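Side-chain contacts in hypothetical protein PH0495 (Pyrococcus horikoshii, PDB 1X3L), which catalyses the ATP-dependent phosphorylation of D-glycerate to 2-phosphoglycerate, using magnesium and accepting several other phosphate donors: residues L146-L151 against K232-V237; I163-T168 against E225-W230; M4-I9 against I430-S435; G10-G15 against A276-R281. All blocks are in the same frame, centred on the assembly; numbering follows the deposited sequence.

Interaction 1. Residues L146-L151 against K232-V237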
loop_
_atom_site.group_PDB
_atom_site.type_symbol
_atom_site.label_atom_id
_atom_site.label_comp_id
_atom_site.label_asym_id
_atom_site.label_seq_id
_atom_site.Cartn_x
_atom_site.Cartn_y
_atom_site.Cartn_z
ATOM N N LEU A 146 8.458 -25.801 2.365
ATOM C CA LEU A 146 7.633 -24.717 2.862
ATOM C C LEU A 146 7.643 -24.758 4.382
ATOM O O LEU A 146 7.578 -23.724 5.045
ATOM C CB LEU A 146 6.201 -24.865 2.343
ATOM C CG LEU A 146 5.162 -23.881 2.886
ATOM C CD1 LEU A 146 5.664 -22.451 2.762
ATOM C CD2 LEU A 146 3.869 -24.065 2.122
ATOM N N GLU A 147 7.740 -25.963 4.932
ATOM C CA GLU A 147 7.758 -26.119 6.378
ATOM C C GLU A 147 9.084 -25.636 6.957
ATOM O O GLU A 147 9.131 -25.146 8.086
ATOM C CB GLU A 147 7.508 -27.577 6.760
ATOM C CG GLU A 147 7.092 -27.760 8.211
ATOM C CD GLU A 147 5.918 -26.868 8.595
ATOM O OE1 GLU A 147 4.883 -26.901 7.893
ATOM O OE2 GLU A 147 6.029 -26.135 9.604
ATOM N N ASP A 148 10.163 -25.777 6.188
ATOM C CA ASP A 148 11.468 -25.313 6.650
ATOM C C ASP A 148 11.415 -23.793 6.713
ATOM O O ASP A 148 11.973 -23.176 7.619
ATOM C CB ASP A 148 12.588 -25.737 5.694
ATOM C CG ASP A 148 12.883 -27.223 5.757
ATOM O OD1 ASP A 148 12.928 -27.779 6.876
ATOM O OD2 ASP A 148 13.087 -27.831 4.683
ATOM N N LEU A 149 10.742 -23.199 5.733
ATOM C CA LEU A 149 10.600 -21.750 5.670
ATOM C C LEU A 149 9.852 -21.252 6.901
ATOM O O LEU A 149 10.296 -20.317 7.569
ATOM C CB LEU A 149 9.844 -21.348 4.401
ATOM C CG LEU A 149 9.397 -19.886 4.289
ATOM C CD1 LEU A 149 10.583 -18.946 4.469
ATOM C CD2 LEU A 149 8.741 -19.673 2.935
ATOM N N LYS A 150 8.726 -21.891 7.204
ATOM C CA LYS A 150 7.921 -21.509 8.360
ATOM C C LYS A 150 8.733 -21.547 9.649
ATOM O O LYS A 150 8.719 -20.597 10.426
ATOM C CB LYS A 150 6.704 -22.427 8.498
ATOM C CG LYS A 150 5.702 -22.338 7.355
ATOM C CD LYS A 150 4.484 -23.209 7.645
ATOM C CE LYS A 150 3.477 -23.163 6.517
ATOM N NZ LYS A 150 2.267 -23.976 6.829
ATOM N N LEU A 151 9.441 -22.647 9.878
ATOM C CA LEU A 151 10.247 -22.775 11.085
ATOM C C LEU A 151 11.303 -21.676 11.167
ATOM O O LEU A 151 11.562 -21.128 12.240
ATOM C CB LEU A 151 10.927 -24.146 11.129
ATOM C CG LEU A 151 9.998 -25.365 11.127
ATOM C CD1 LEU A 151 10.830 -26.637 11.232
ATOM C CD2 LEU A 151 9.017 -25.273 12.289
ATOM N N LYS A 232 19.673 -23.463 15.132
ATOM C CA LYS A 232 18.292 -23.864 15.369
ATOM C C LYS A 232 17.474 -24.030 14.093
ATOM O O LYS A 232 16.515 -24.801 14.065
ATOM C CB LYS A 232 17.606 -22.861 16.300
ATOM C CG LYS A 232 18.190 -22.812 17.709
ATOM C CD LYS A 232 17.385 -21.870 18.603
ATOM C CE LYS A 232 17.887 -21.877 20.042
ATOM N NZ LYS A 232 19.269 -21.334 20.174
ATOM N N VAL A 233 17.846 -23.312 13.037
ATOM C CA VAL A 233 17.123 -23.413 11.771
ATOM C C VAL A 233 17.398 -24.775 11.144
ATOM O O VAL A 233 18.421 -25.395 11.424
ATOM C CB VAL A 233 17.567 -22.321 10.776
ATOM C CG1 VAL A 233 17.314 -20.948 11.369
ATOM C CG2 VAL A 233 19.040 -22.495 10.431
ATOM N N PRO A 234 16.487 -25.260 10.286
ATOM C CA PRO A 234 16.706 -26.564 9.655
ATOM C C PRO A 234 18.042 -26.635 8.915
ATOM O O PRO A 234 18.593 -25.614 8.495
ATOM C CB PRO A 234 15.503 -26.706 8.721
ATOM C CG PRO A 234 15.132 -25.287 8.417
ATOM C CD PRO A 234 15.269 -24.623 9.760
ATOM N N GLU A 235 18.553 -27.852 8.764
ATOM C CA GLU A 235 19.824 -28.081 8.092
ATOM C C GLU A 235 19.792 -27.556 6.658
ATOM O O GLU A 235 20.777 -27.007 6.170
ATOM C CB GLU A 235 20.142 -29.581 8.087
ATOM C CG GLU A 235 21.621 -29.920 7.961
ATOM C CD GLU A 235 21.858 -31.403 7.728
ATOM O OE1 GLU A 235 21.210 -32.229 8.412
ATOM O OE2 GLU A 235 22.698 -31.744 6.865
ATOM N N SER A 236 18.652 -27.723 5.995
ATOM C CA SER A 236 18.491 -27.280 4.614
ATOM C C SER A 236 18.731 -25.782 4.452
ATOM O O SER A 236 19.209 -25.337 3.408
ATOM C CB SER A 236 17.091 -27.629 4.105
ATOM O OG SER A 236 16.099 -26.883 4.790
ATOM N N VAL A 237 18.391 -25.006 5.478
ATOM C CA VAL A 237 18.592 -23.563 5.417
ATOM C C VAL A 237 20.078 -23.243 5.538
ATOM O O VAL A 237 20.611 -22.455 4.755
ATOM C CB VAL A 237 17.805 -22.829 6.529
ATOM C CG1 VAL A 237 18.198 -21.356 6.571
ATOM C CG2 VAL A 237 16.314 -22.946 6.262
#

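Interaction 2. Residues I163-T168 against E225-W230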
loop_
_atom_site.group_PDB
_atom_site.type_symbol
_atom_site.label_atom_id
_atom_site.label_comp_id
_atom_site.label_asym_id
_atom_site.label_seq_id
_atom_site.Cartn_x
_atom_site.Cartn_y
_atom_site.Cartn_z
ATOM N N ILE A 163 12.570 -6.323 11.239
ATOM C CA ILE A 163 11.875 -6.690 10.009
ATOM C C ILE A 163 12.731 -6.748 8.738
ATOM O O ILE A 163 12.511 -7.605 7.879
ATOM C CB ILE A 163 10.668 -5.751 9.766
ATOM C CG1 ILE A 163 10.050 -6.030 8.390
ATOM C CG2 ILE A 163 11.106 -4.304 9.903
ATOM C CD1 ILE A 163 8.845 -5.169 8.080
ATOM N N HIS A 164 13.702 -5.853 8.607
ATOM C CA HIS A 164 14.535 -5.862 7.411
ATOM C C HIS A 164 15.560 -6.995 7.458
ATOM O O HIS A 164 16.026 -7.463 6.416
ATOM C CB HIS A 164 15.236 -4.509 7.233
ATOM C CG HIS A 164 16.303 -4.236 8.246
ATOM N ND1 HIS A 164 17.542 -4.839 8.203
ATOM C CD2 HIS A 164 16.322 -3.412 9.321
ATOM C CE1 HIS A 164 18.279 -4.397 9.207
ATOM N NE2 HIS A 164 17.563 -3.530 9.900
ATOM N N GLU A 165 15.905 -7.434 8.667
ATOM C CA GLU A 165 16.862 -8.524 8.841
ATOM C C GLU A 165 16.171 -9.838 8.508
ATOM O O GLU A 165 16.811 -10.794 8.075
ATOM C CB GLU A 165 17.380 -8.569 10.283
ATOM C CG GLU A 165 18.142 -7.329 10.714
ATOM C CD GLU A 165 18.659 -7.421 12.138
ATOM O OE1 GLU A 165 17.844 -7.644 13.055
ATOM O OE2 GLU A 165 19.881 -7.267 12.341
ATOM N N ILE A 166 14.860 -9.873 8.722
ATOM C CA ILE A 166 14.059 -11.055 8.442
ATOM C C ILE A 166 13.853 -11.158 6.939
ATOM O O ILE A 166 13.804 -12.256 6.384
ATOM C CB ILE A 166 12.686 -10.974 9.150
ATOM C CG1 ILE A 166 12.885 -11.088 10.664
ATOM C CG2 ILE A 166 11.755 -12.067 8.638
ATOM C CD1 ILE A 166 11.607 -10.970 11.472
ATOM N N ASN A 167 13.736 -10.002 6.291
ATOM C CA ASN A 167 13.556 -9.935 4.846
ATOM C C ASN A 167 14.848 -10.380 4.170
ATOM O O ASN A 167 14.825 -10.997 3.109
ATOM C CB ASN A 167 13.236 -8.503 4.412
ATOM C CG ASN A 167 11.909 -8.011 4.952
ATOM O OD1 ASN A 167 11.210 -8.737 5.662
ATOM N ND2 ASN A 167 11.556 -6.772 4.624
ATOM N N THR A 168 15.975 -10.051 4.789
ATOM C CA THR A 168 17.279 -10.423 4.253
ATOM C C THR A 168 17.422 -11.938 4.226
ATOM O O THR A 168 17.859 -12.515 3.227
ATOM C CB THR A 168 18.414 -9.834 5.100
ATOM O OG1 THR A 168 18.421 -8.410 4.951
ATOM C CG2 THR A 168 19.761 -10.401 4.666
ATOM N N GLU A 225 23.120 -15.966 13.160
ATOM C CA GLU A 225 24.047 -16.190 14.261
ATOM C C GLU A 225 23.831 -15.149 15.357
ATOM O O GLU A 225 23.788 -15.482 16.543
ATOM C CB GLU A 225 25.494 -16.123 13.759
ATOM C CG GLU A 225 25.886 -17.271 12.835
ATOM C CD GLU A 225 27.326 -17.177 12.357
ATOM O OE1 GLU A 225 27.672 -16.172 11.699
ATOM O OE2 GLU A 225 28.111 -18.107 12.642
ATOM N N LEU A 226 23.691 -13.891 14.951
ATOM C CA LEU A 226 23.480 -12.796 15.889
ATOM C C LEU A 226 22.325 -13.076 16.845
ATOM O O LEU A 226 22.345 -12.650 17.999
ATOM C CB LEU A 226 23.201 -11.497 15.132
ATOM C CG LEU A 226 22.916 -10.279 16.014
ATOM C CD1 LEU A 226 24.149 -9.958 16.848
ATOM C CD2 LEU A 226 22.527 -9.090 15.149
ATOM N N TYR A 227 21.317 -13.792 16.360
ATOM C CA TYR A 227 20.155 -14.119 17.174
ATOM C C TYR A 227 20.178 -15.568 17.641
ATOM O O TYR A 227 19.147 -16.134 18.007
ATOM C CB TYR A 227 18.880 -13.826 16.384
ATOM C CG TYR A 227 18.654 -12.347 16.159
ATOM C CD1 TYR A 227 18.077 -11.879 14.979
ATOM C CD2 TYR A 227 19.011 -11.412 17.132
ATOM C CE1 TYR A 227 17.864 -10.515 14.774
ATOM C CE2 TYR A 227 18.800 -10.050 16.938
ATOM C CZ TYR A 227 18.228 -9.609 15.759
ATOM O OH TYR A 227 18.017 -8.267 15.566
ATOM N N ASP A 228 21.371 -16.154 17.630
ATOM C CA ASP A 228 21.583 -17.535 18.053
ATOM C C ASP A 228 20.543 -18.539 17.568
ATOM O O ASP A 228 20.075 -19.377 18.341
ATOM C CB ASP A 228 21.684 -17.602 19.579
ATOM C CG ASP A 228 22.950 -16.954 20.106
ATOM O OD1 ASP A 228 24.055 -17.419 19.746
ATOM O OD2 ASP A 228 22.843 -15.976 20.877
ATOM N N ILE A 229 20.182 -18.457 16.292
ATOM C CA ILE A 229 19.220 -19.391 15.721
ATOM C C ILE A 229 19.835 -20.088 14.514
ATOM O O ILE A 229 19.188 -20.905 13.859
ATOM C CB ILE A 229 17.917 -18.685 15.280
ATOM C CG1 ILE A 229 18.242 -17.517 14.351
ATOM C CG2 ILE A 229 17.139 -18.218 16.503
ATOM C CD1 ILE A 229 17.013 -16.827 13.803
ATOM N N TRP A 230 21.095 -19.762 14.234
ATOM C CA TRP A 230 21.818 -20.349 13.111
ATOM C C TRP A 230 21.829 -21.871 13.207
ATOM O O TRP A 230 21.682 -22.566 12.201
ATOM C CB TRP A 230 23.255 -19.816 13.076
ATOM C CG TRP A 230 24.146 -20.497 12.071
ATOM C CD1 TRP A 230 25.212 -21.308 12.339
ATOM C CD2 TRP A 230 24.039 -20.437 10.643
ATOM N NE1 TRP A 230 25.776 -21.756 11.169
ATOM C CE2 TRP A 230 25.075 -21.236 10.111
ATOM C CE3 TRP A 230 23.167 -19.784 9.759
ATOM C CZ2 TRP A 230 25.265 -21.403 8.733
ATOM C CZ3 TRP A 230 23.357 -19.950 8.388
ATOM C CH2 TRP A 230 24.399 -20.754 7.891
#

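Interaction 3. Residues M4-I9 against I430-S435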
loop_
_atom_site.group_PDB
_atom_site.type_symbol
_atom_site.label_atom_id
_atom_site.label_comp_id
_atom_site.label_asym_id
_atom_site.label_seq_id
_atom_site.Cartn_x
_atom_site.Cartn_y
_atom_site.Cartn_z
ATOM N N MET A 4 -20.837 24.724 -4.194
ATOM C CA MET A 4 -20.830 23.485 -3.421
ATOM C C MET A 4 -20.568 23.804 -1.956
ATOM O O MET A 4 -19.758 24.677 -1.648
ATOM C CB MET A 4 -19.715 22.543 -3.886
ATOM C CG MET A 4 -19.754 22.099 -5.330
ATOM S SD MET A 4 -18.342 21.014 -5.659
ATOM C CE MET A 4 -18.851 20.242 -7.149
ATOM N N ASP A 5 -21.252 23.106 -1.056
ATOM C CA ASP A 5 -21.008 23.301 0.367
ATOM C C ASP A 5 -19.602 22.742 0.576
ATOM O O ASP A 5 -19.119 21.955 -0.239
ATOM C CB ASP A 5 -21.995 22.501 1.224
ATOM C CG ASP A 5 -23.417 23.016 1.119
ATOM O OD1 ASP A 5 -23.613 24.252 1.130
ATOM O OD2 ASP A 5 -24.345 22.182 1.043
ATOM N N ILE A 6 -18.948 23.132 1.662
ATOM C CA ILE A 6 -17.603 22.645 1.916
ATOM C C ILE A 6 -17.593 21.115 2.080
ATOM O O ILE A 6 -16.608 20.459 1.744
ATOM C CB ILE A 6 -16.992 23.351 3.167
ATOM C CG1 ILE A 6 -15.491 23.071 3.247
ATOM C CG2 ILE A 6 -17.707 22.894 4.443
ATOM C CD1 ILE A 6 -14.761 23.982 4.241
ATOM N N ARG A 7 -18.697 20.549 2.565
ATOM C CA ARG A 7 -18.791 19.102 2.757
ATOM C C ARG A 7 -18.840 18.317 1.448
ATOM O O ARG A 7 -18.221 17.256 1.339
ATOM C CB ARG A 7 -20.007 18.744 3.611
ATOM C CG ARG A 7 -20.165 17.247 3.841
ATOM C CD ARG A 7 -20.955 16.968 5.101
ATOM N NE ARG A 7 -20.327 17.632 6.239
ATOM C CZ ARG A 7 -20.105 17.058 7.414
ATOM N NH1 ARG A 7 -20.461 15.795 7.619
ATOM N NH2 ARG A 7 -19.517 17.751 8.378
ATOM N N GLU A 8 -19.578 18.823 0.461
ATOM C CA GLU A 8 -19.645 18.147 -0.830
ATOM C C GLU A 8 -18.243 18.168 -1.437
ATOM O O GLU A 8 -17.812 17.200 -2.049
ATOM C CB GLU A 8 -20.630 18.843 -1.779
ATOM C CG GLU A 8 -20.422 18.459 -3.253
ATOM C CD GLU A 8 -21.530 18.961 -4.183
ATOM O OE1 GLU A 8 -22.318 19.833 -3.771
ATOM O OE2 GLU A 8 -21.606 18.477 -5.333
ATOM N N ILE A 9 -17.530 19.274 -1.255
ATOM C CA ILE A 9 -16.178 19.380 -1.790
ATOM C C ILE A 9 -15.286 18.334 -1.130
ATOM O O ILE A 9 -14.586 17.577 -1.811
ATOM C CB ILE A 9 -15.584 20.779 -1.551
ATOM C CG1 ILE A 9 -16.341 21.807 -2.395
ATOM C CG2 ILE A 9 -14.095 20.784 -1.908
ATOM C CD1 ILE A 9 -15.974 23.256 -2.098
ATOM N N ILE A 430 -7.521 15.552 4.701
ATOM C CA ILE A 430 -7.722 16.684 3.813
ATOM C C ILE A 430 -8.242 17.842 4.655
ATOM O O ILE A 430 -9.246 17.695 5.352
ATOM C CB ILE A 430 -8.755 16.365 2.716
ATOM C CG1 ILE A 430 -8.307 15.145 1.904
ATOM C CG2 ILE A 430 -8.924 17.573 1.800
ATOM C CD1 ILE A 430 -9.320 14.720 0.818
ATOM N N ALA A 431 -7.549 18.978 4.617
ATOM C CA ALA A 431 -7.984 20.150 5.371
ATOM C C ALA A 431 -8.390 21.242 4.385
ATOM O O ALA A 431 -7.608 21.640 3.520
ATOM C CB ALA A 431 -6.860 20.647 6.285
ATOM N N ILE A 432 -9.619 21.726 4.512
ATOM C CA ILE A 432 -10.109 22.752 3.607
ATOM C C ILE A 432 -10.452 24.039 4.337
ATOM O O ILE A 432 -11.128 24.015 5.362
ATOM C CB ILE A 432 -11.384 22.278 2.867
ATOM C CG1 ILE A 432 -11.116 20.951 2.153
ATOM C CG2 ILE A 432 -11.840 23.347 1.880
ATOM C CD1 ILE A 432 -12.367 20.290 1.607
ATOM N N VAL A 433 -9.961 25.161 3.821
ATOM C CA VAL A 433 -10.285 26.464 4.396
ATOM C C VAL A 433 -10.822 27.284 3.225
ATOM O O VAL A 433 -10.110 27.543 2.258
ATOM C CB VAL A 433 -9.060 27.169 5.001
ATOM C CG1 VAL A 433 -9.495 28.469 5.670
ATOM C CG2 VAL A 433 -8.377 26.262 6.016
ATOM N N THR A 434 -12.090 27.670 3.301
ATOM C CA THR A 434 -12.702 28.423 2.217
ATOM C C THR A 434 -12.649 29.930 2.417
ATOM O O THR A 434 -12.768 30.691 1.461
ATOM C CB THR A 434 -14.167 27.999 2.024
ATOM O OG1 THR A 434 -14.867 28.117 3.268
ATOM C CG2 THR A 434 -14.244 26.553 1.552
ATOM N N SER A 435 -12.453 30.368 3.653
ATOM C CA SER A 435 -12.418 31.798 3.922
ATOM C C SER A 435 -11.796 32.101 5.277
ATOM O O SER A 435 -11.776 31.244 6.160
ATOM C CB SER A 435 -13.844 32.354 3.869
ATOM O OG SER A 435 -13.863 33.745 4.117
#

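Interaction 4. Residues G10-G15 against A276-R281. With EDO (1,2-ethanediol), chain C.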
loop_
_atom_site.group_PDB
_atom_site.type_symbol
_atom_site.label_atom_id
_atom_site.label_comp_id
_atom_site.label_asym_id
_atom_site.label_seq_id
_atom_site.Cartn_x
_atom_site.Cartn_y
_atom_site.Cartn_z
ATOM N N GLY A 10 -15.329 18.284 0.197
ATOM C CA GLY A 10 -14.520 17.318 0.919
ATOM C C GLY A 10 -14.789 15.884 0.486
ATOM O O GLY A 10 -13.857 15.125 0.222
ATOM N N LEU A 11 -16.062 15.506 0.413
ATOM C CA LEU A 11 -16.412 14.144 0.012
ATOM C C LEU A 11 -16.023 13.865 -1.441
ATOM O O LEU A 11 -15.671 12.737 -1.798
ATOM C CB LEU A 11 -17.906 13.898 0.241
ATOM C CG LEU A 11 -18.296 13.899 1.728
ATOM C CD1 LEU A 11 -19.817 13.764 1.886
ATOM C CD2 LEU A 11 -17.592 12.756 2.431
ATOM N N ARG A 12 -16.073 14.900 -2.273
ATOM C CA ARG A 12 -15.690 14.770 -3.676
ATOM C C ARG A 12 -14.192 14.448 -3.772
ATOM O O ARG A 12 -13.771 13.618 -4.577
ATOM C CB ARG A 12 -15.993 16.075 -4.421
ATOM C CG ARG A 12 -15.681 16.038 -5.903
ATOM C CD ARG A 12 -16.098 17.332 -6.608
ATOM N NE ARG A 12 -15.639 17.357 -7.995
ATOM C CZ ARG A 12 -16.317 16.854 -9.022
ATOM N NH1 ARG A 12 -17.499 16.285 -8.825
ATOM N NH2 ARG A 12 -15.812 16.914 -10.250
ATOM N N LEU A 13 -13.394 15.105 -2.942
ATOM C CA LEU A 13 -11.950 14.898 -2.926
ATOM C C LEU A 13 -11.596 13.527 -2.340
ATOM O O LEU A 13 -10.608 12.914 -2.738
ATOM C CB LEU A 13 -11.273 16.020 -2.130
ATOM C CG LEU A 13 -11.464 17.422 -2.728
ATOM C CD1 LEU A 13 -10.828 18.473 -1.830
ATOM C CD2 LEU A 13 -10.847 17.476 -4.124
ATOM N N VAL A 14 -12.399 13.049 -1.391
ATOM C CA VAL A 14 -12.160 11.731 -0.814
ATOM C C VAL A 14 -12.373 10.695 -1.927
ATOM O O VAL A 14 -11.589 9.756 -2.078
ATOM C CB VAL A 14 -13.143 11.417 0.340
ATOM C CG1 VAL A 14 -13.087 9.921 0.664
ATOM C CG2 VAL A 14 -12.782 12.252 1.583
ATOM N N GLY A 15 -13.442 10.875 -2.696
ATOM C CA GLY A 15 -13.737 9.963 -3.788
ATOM C C GLY A 15 -12.603 9.894 -4.800
ATOM O O GLY A 15 -12.292 8.819 -5.323
ATOM N N ALA A 276 -5.170 16.951 -4.868
ATOM C CA ALA A 276 -4.678 18.294 -5.165
ATOM C C ALA A 276 -5.091 18.759 -6.561
ATOM O O ALA A 276 -5.396 19.930 -6.769
ATOM C CB ALA A 276 -3.153 18.332 -5.032
ATOM N N ARG A 277 -5.093 17.829 -7.507
ATOM C CA ARG A 277 -5.466 18.121 -8.885
ATOM C C ARG A 277 -6.943 18.515 -8.976
ATOM O O ARG A 277 -7.293 19.499 -9.627
ATOM C CB ARG A 277 -5.181 16.893 -9.756
ATOM C CG ARG A 277 -5.447 17.073 -11.244
ATOM C CD ARG A 277 -5.053 15.809 -12.033
ATOM N NE ARG A 277 -3.613 15.550 -11.973
ATOM C CZ ARG A 277 -3.036 14.576 -11.266
ATOM N NH1 ARG A 277 -3.766 13.734 -10.542
ATOM N NH2 ARG A 277 -1.714 14.452 -11.277
ATOM N N GLU A 278 -7.810 17.749 -8.321
ATOM C CA GLU A 278 -9.241 18.040 -8.341
ATOM C C GLU A 278 -9.505 19.341 -7.578
ATOM O O GLU A 278 -10.319 20.163 -8.000
ATOM C CB GLU A 278 -10.021 16.876 -7.716
ATOM C CG GLU A 278 -11.536 17.028 -7.706
ATOM C CD GLU A 278 -12.119 17.308 -9.080
ATOM O OE1 GLU A 278 -11.563 16.816 -10.081
ATOM O OE2 GLU A 278 -13.146 18.013 -9.157
ATOM N N ALA A 279 -8.804 19.529 -6.463
ATOM C CA ALA A 279 -8.964 20.736 -5.664
ATOM C C ALA A 279 -8.680 21.966 -6.527
ATOM O O ALA A 279 -9.419 22.948 -6.485
ATOM C CB ALA A 279 -8.023 20.711 -4.470
ATOM N N GLN A 280 -7.608 21.913 -7.306
ATOM C CA GLN A 280 -7.262 23.036 -8.171
ATOM C C GLN A 280 -8.354 23.278 -9.209
ATOM O O GLN A 280 -8.673 24.422 -9.519
ATOM C CB GLN A 280 -5.910 22.781 -8.843
ATOM C CG GLN A 280 -4.767 22.743 -7.828
ATOM C CD GLN A 280 -3.505 22.100 -8.366
ATOM O OE1 GLN A 280 -3.565 21.098 -9.068
ATOM N NE2 GLN A 280 -2.352 22.665 -8.018
ATOM N N ARG A 281 -8.943 22.205 -9.732
ATOM C CA ARG A 281 -10.009 22.340 -10.722
ATOM C C ARG A 281 -11.230 23.014 -10.105
ATOM O O ARG A 281 -11.981 23.710 -10.791
ATOM C CB ARG A 281 -10.412 20.970 -11.274
ATOM C CG ARG A 281 -9.305 20.256 -12.033
ATOM C CD ARG A 281 -9.837 19.020 -12.746
ATOM N NE ARG A 281 -10.935 19.378 -13.639
ATOM C CZ ARG A 281 -11.558 18.528 -14.451
ATOM N NH1 ARG A 281 -11.197 17.250 -14.494
ATOM N NH2 ARG A 281 -12.545 18.964 -15.226
HETATM C C1 EDO C . -19.515 11.259 -1.464
HETATM O O1 EDO C . -19.223 12.000 -2.665
HETATM C C2 EDO C . -18.597 10.029 -1.328
HETATM O O2 EDO C . -17.209 10.413 -1.269
#

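Interaction 1. Residues L146-L151 against K232-V237
Asp148 OD2 is held from two sides of the contact. Ser236 OG donates a weak hydrogen bond to it, 3.2 Å from OG to OD2. Its stronger partner is Ser145 N, at the residue just before helix 146-158. Asp148 is the third residue of that helix, so its carboxylate turns back to the helix start, as in one half of a capping box. The torsion chi1 of -72° sets CG beside the backbone N, from where OD2 can meet Ser145 N.

The other carboxylate oxygen has apolar company. Asp148 OD1 lies 3.3 Å from Pro234 CB and 3.7 Å from Pro234 CG. Asp148 CB also meets Pro234 CG, at 3.8 Å. The aspartate and the proline slide past each other in opposite directions, so the ring lies alongside the carboxylate.

Both segments belong to the glycerate kinase lobe that carries the DUF4147 family sequence, and the contact is at its surface. It joins the first turns of two helices, 146-158 and 235-246. Pro234 is the N-cap residue of the second, and its carbonyl O takes the backbone N of Val237 at 3.1 Å. Ser236 is in the first turn, with OG wedged between its own backbone N and carbonyl carbon. One turn further along helix 146-158, Thr152 packs against both Pro234 and Val237.

Interaction 2. Residues I163-T168 against E225-W230
Glu165, in the first turn of helix 163-171, reaches across to Tyr227, where helix 217-226 ends in a Schellman motif. Asp228, with positive phi, is the C-prime residue of that motif. Its backbone N bonds to Glu225 O, and Ile229 N bonds to Leu224 O.

The glutamate starts from CB, which points toward the tyrosine segment. Its chi1 of -62° sets CG beside the backbone N, and the chain then runs extended to the carboxylate. Ile223 of helix 217-226 also packs on this side chain. CD comes within 3.6 Å of Tyr227 OH. At the tip the two oxygens part ways. OE2 approaches the Leu226 methyl CD2, at 4.3 Å. OE1 receives the tyrosine hydroxyl, with Tyr227 OH 2.6 Å from Glu165 OE1.

The hydroxyl uses the syn lone pair of OE1. This oxygen sits at the edge of the ring, near its plane, while the carboxylate stands 84° from that plane. OE1 has a second donor in Lys162 N, just ahead of the helix, which probably helps to fix the carboxylate's rotation. Ser159 and Ala161 pack against the tyrosine in turn. On the ring itself, Tyr227 CE1 lies 3.3 Å from Glu165 OE1.

Interaction 3. Residues M4-I9 against I430-S435
Helix 6-20 lies on one face of the mixed sheet that includes strand 427-435, and this contact is where its first turn meets the strand. Ile6 and Ile9 point at the strand, and Ile432 and Thr434 point back. Val433 turns to the other face, where helix 297-314 packs, so the sheet is layered between helices.

Ile6 and Ile432 carry most of the contact. With CG1 of Ile6 opposite the backbone N (chi1 -168°) and the chain extended beyond it, CD1 is carried to the strand. Ile6 CD1 lies 3.8 Å from Ile432 CG2 and also 3.8 Å from Thr434 CG2. The side chains of Ile6 and Ile432 slide past each other in opposite directions. Ile9 adds a second touch, its CG2 methyl 3.9 Å from Ile432 CD1. Phe284 packs against Ile9, Ile432 and Thr434, and Leu361 of the adjacent strand touches Ile6.

Cutting Ile6 back to an alanine is likely to open a gap under the first helical turn and leave the CG2 methyls of Ile432 and Thr434 without their mate.

Thr434 turns its methyl to the helix, while its hydroxyl makes a weak bond to Glu359 O. No hydrogen bond joins the two segments, so the contact between them rests on apolar packing and shape, not on directed bonds.

Interaction 4. Residues G10-G15 against A276-R281
The Arg12 guanidinium meets Glu278 OE2 at its edge, in its own plane. No atom of the 276-281 segment lies over either of its faces. NE and NH2 both grip this one oxygen, side-on. NE to OE2 of Glu278 is 2.8 Å, and Arg12 NH2 to the same OE2 is 3.1 Å. The NE bond is the straighter of the two. Both nitrogens reach OE2 from the same face, well out of the carboxylate plane, and the two flat groups are 61° apart.

The salt bridge links helix 6-20 to helix 268-281. Their axes run closer to antiparallel than parallel, at 142°, and approach to 9.5 Å in these segments. Arg12 runs extended as far as NE, while the glutamate chain bends at chi2, 54°. Next to the charged pair, Leu13 CD2 packs on the aliphatic part of the glutamate, 3.7 Å from Glu278 CG. It also lies 4.3 Å from Ala279 CB. Met4 and Leu282 pack against Arg12. On another side of the helix, an ethanediol, probably from the crystallisation liquor, bonds through O2 to Leu11 O.

With an alanine in place of Glu278, the Arg12 guanidinium, without the carboxylate that holds it, would probably be freer to turn, and Leu13 CD2 would lose its touch on CG.

The buried glutamate is thus paired with the exposed Arg12, which is likely to ease the cost of burying its charge.

Overall arrangement
The four contacts form two pairs on opposite sides of the chain's centre, some 45 to 55 Å apart between centres. Interactions 1 and 2 are surface contacts about 13 Å apart. They tie the consecutive helices 146-158 and 163-171 to the region of helices 217-226 and 235-246. In both, a carboxylate near a helix start takes a hydroxyl from across the contact, weakly in interaction 1, by a short bond in interaction 2. Interaction 3 is partly buried and interaction 4 buried; they share helix 6-20 and touch, as where Ile432 CD1 meets Gly10 CA. Interaction 3 presses that helix on the mixed sheet through apolar packing. Interaction 4 joins it to another helix by a salt bridge beside apolar packing.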